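Local coordinates for C. albicans actin interacting protein Aip5 (Candida albicans SC5314, PDB 6M4C), which probably promotes actin filament nucleation as part of the polarisome complex that supports filamentous growth, at residues 14-19 against 42-47. Sequence-based numbering, arbitrary orientation.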
loop_
_atom_site.group_PDB
_atom_site.type_symbol
_atom_site.label_atom_id
_atom_site.label_comp_id
_atom_site.label_asym_id
_atom_site.label_seq_id
_atom_site.Cartn_x
_atom_site.Cartn_y
_atom_site.Cartn_z
ATOM N N ILE A 14 -5.789 -2.601 -4.177
ATOM C CA ILE A 14 -5.170 -2.416 -5.472
ATOM C C ILE A 14 -3.835 -3.155 -5.486
ATOM O O ILE A 14 -2.913 -2.810 -4.744
ATOM C CB ILE A 14 -4.997 -0.932 -5.794
ATOM C CG1 ILE A 14 -6.361 -0.255 -5.898
ATOM C CG2 ILE A 14 -4.213 -0.786 -7.076
ATOM C CD1 ILE A 14 -6.330 1.101 -6.540
ATOM N N PHE A 15 -3.761 -4.189 -6.339
ATOM C CA PHE A 15 -2.519 -4.895 -6.588
ATOM C C PHE A 15 -1.753 -4.073 -7.613
ATOM O O PHE A 15 -2.356 -3.564 -8.558
ATOM C CB PHE A 15 -2.802 -6.333 -7.027
ATOM C CG PHE A 15 -3.044 -7.319 -5.908
ATOM C CD1 PHE A 15 -3.643 -6.934 -4.714
ATOM C CD2 PHE A 15 -2.649 -8.638 -6.037
ATOM C CE1 PHE A 15 -3.880 -7.853 -3.698
ATOM C CE2 PHE A 15 -2.877 -9.554 -5.015
ATOM C CZ PHE A 15 -3.497 -9.171 -3.849
ATOM N N THR A 16 -0.449 -3.892 -7.374
ATOM C CA THR A 16 0.355 -3.060 -8.259
ATOM C C THR A 16 1.847 -3.329 -8.053
ATOM O O THR A 16 2.235 -4.173 -7.233
ATOM C CB THR A 16 0.028 -1.574 -8.088
ATOM O OG1 THR A 16 0.661 -0.926 -9.189
ATOM C CG2 THR A 16 0.546 -0.988 -6.791
ATOM N N SER A 17 2.670 -2.600 -8.821
ATOM C CA SER A 17 4.113 -2.656 -8.644
ATOM C C SER A 17 4.730 -1.267 -8.766
ATOM O O SER A 17 4.676 -0.659 -9.827
ATOM C CB SER A 17 4.742 -3.620 -9.612
ATOM O OG SER A 17 6.143 -3.709 -9.407
ATOM N N LEU A 18 5.356 -0.803 -7.679
ATOM C CA LEU A 18 6.032 0.482 -7.659
ATOM C C LEU A 18 7.316 0.399 -8.473
ATOM O O LEU A 18 7.974 1.408 -8.698
ATOM C CB LEU A 18 6.350 0.853 -6.211
ATOM C CG LEU A 18 5.251 1.618 -5.491
ATOM C CD1 LEU A 18 4.129 0.681 -5.100
ATOM C CD2 LEU A 18 5.815 2.308 -4.266
ATOM N N ALA A 19 7.661 -0.805 -8.921
ATOM C CA ALA A 19 8.822 -0.967 -9.772
ATOM C C ALA A 19 8.376 -1.250 -11.207
ATOM O O ALA A 19 9.167 -1.684 -12.042
ATOM C CB ALA A 19 9.673 -2.067 -9.203
ATOM N N PHE A 42 -9.561 1.369 0.240
ATOM C CA PHE A 42 -8.630 0.367 -0.271
ATOM C C PHE A 42 -7.193 0.538 0.247
ATOM O O PHE A 42 -6.756 1.636 0.568
ATOM C CB PHE A 42 -8.673 0.405 -1.797
ATOM C CG PHE A 42 -7.976 1.591 -2.400
ATOM C CD1 PHE A 42 -6.623 1.540 -2.681
ATOM C CD2 PHE A 42 -8.668 2.751 -2.698
ATOM C CE1 PHE A 42 -5.978 2.623 -3.268
ATOM C CE2 PHE A 42 -8.014 3.841 -3.263
ATOM C CZ PHE A 42 -6.665 3.781 -3.539
ATOM N N GLU A 43 -6.440 -0.567 0.320
ATOM C CA GLU A 43 -5.011 -0.530 0.596
ATOM C C GLU A 43 -4.283 -1.069 -0.631
ATOM O O GLU A 43 -4.795 -1.977 -1.280
ATOM C CB GLU A 43 -4.627 -1.422 1.778
ATOM C CG GLU A 43 -5.143 -1.012 3.144
ATOM C CD GLU A 43 -4.880 -2.038 4.243
ATOM O OE1 GLU A 43 -3.824 -2.706 4.183
ATOM O OE2 GLU A 43 -5.724 -2.172 5.166
ATOM N N TYR A 44 -3.096 -0.512 -0.926
ATOM C CA TYR A 44 -2.203 -1.005 -1.967
ATOM C C TYR A 44 -1.434 -2.242 -1.489
ATOM O O TYR A 44 -1.204 -2.428 -0.291
ATOM C CB TYR A 44 -1.192 0.068 -2.343
ATOM C CG TYR A 44 -1.680 1.116 -3.305
ATOM C CD1 TYR A 44 -1.747 0.854 -4.659
ATOM C CD2 TYR A 44 -2.013 2.390 -2.877
ATOM C CE1 TYR A 44 -2.152 1.820 -5.567
ATOM C CE2 TYR A 44 -2.451 3.363 -3.764
ATOM C CZ TYR A 44 -2.505 3.081 -5.120
ATOM O OH TYR A 44 -2.891 4.020 -6.038
ATOM N N ARG A 45 -1.090 -3.122 -2.443
ATOM C CA ARG A 45 -0.220 -4.274 -2.218
ATOM C C ARG A 45 0.828 -4.248 -3.320
ATOM O O ARG A 45 0.464 -4.063 -4.487
ATOM C CB ARG A 45 -0.992 -5.598 -2.270
ATOM C CG ARG A 45 -1.974 -5.803 -1.129
ATOM C CD ARG A 45 -1.296 -6.451 0.048
ATOM N NE ARG A 45 -2.318 -7.179 0.773
ATOM C CZ ARG A 45 -2.769 -8.380 0.424
ATOM N NH1 ARG A 45 -2.241 -9.001 -0.616
ATOM N NH2 ARG A 45 -3.718 -8.971 1.131
ATOM N N ASP A 46 2.112 -4.352 -2.928
ATOM C CA ASP A 46 3.231 -4.338 -3.856
ATOM C C ASP A 46 3.627 -5.779 -4.168
ATOM O O ASP A 46 3.730 -6.612 -3.274
ATOM C CB ASP A 46 4.407 -3.555 -3.279
ATOM C CG ASP A 46 5.454 -3.081 -4.278
ATOM O OD1 ASP A 46 5.069 -2.573 -5.361
ATOM O OD2 ASP A 46 6.662 -3.167 -3.933
ATOM N N LEU A 47 3.848 -6.070 -5.452
ATOM C CA LEU A 47 4.173 -7.425 -5.865
ATOM C C LEU A 47 5.690 -7.602 -5.894
ATOM O O LEU A 47 6.196 -8.607 -6.386
ATOM C CB LEU A 47 3.546 -7.679 -7.241
ATOM C CG LEU A 47 2.243 -8.471 -7.232
ATOM C CD1 LEU A 47 1.213 -7.800 -6.335
ATOM C CD2 LEU A 47 1.712 -8.644 -8.640
#
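Ile14 packs against two aromatic side chains of segment 42-47, its two branches divided between them. Its CD1 sits over one face of the Phe42 ring, 4.0 Å from the centroid in a CH-pi contact, while CG2 meets Tyr44 CE1 at 3.6 Å. Phe42 CE1 lies over the rim of one Tyr44 face, Tyr44 CE2 meets the Phe42 edge in plane, and Thr16 CG2 touches Tyr44 CD1 at 3.6 Å. These side chains pack against helix 22-36, the crossover of this thioredoxin-like beta-alpha-beta unit; there Thr16 OG1 bonds to Ser28 OG. On the other face, beside helix 51-60, Phe15 and Arg45 run side by side, ring and guanidinium planes 41° apart, Phe15 CZ 3.5 Å from Arg45 NH1. Leu47 crosses Phe15 at about a right angle. Ile14 N to Glu43 O, Arg45 N to Ile14 O, Thr16 N to Arg45 O and Leu47 N to Thr16 O form the parallel pattern. Where strand 12-16 ends, Asp46 takes over: with CG anti to its own N (chi1 -161°), OD1 accepts Leu18 N at 2.9 Å, nearly straight at 170°. Leu18 also packs on Tyr44 of the second subunit. The carboxylate thus replaces a backbone carbonyl as acceptor, and its charge probably strengthens that hydrogen bond.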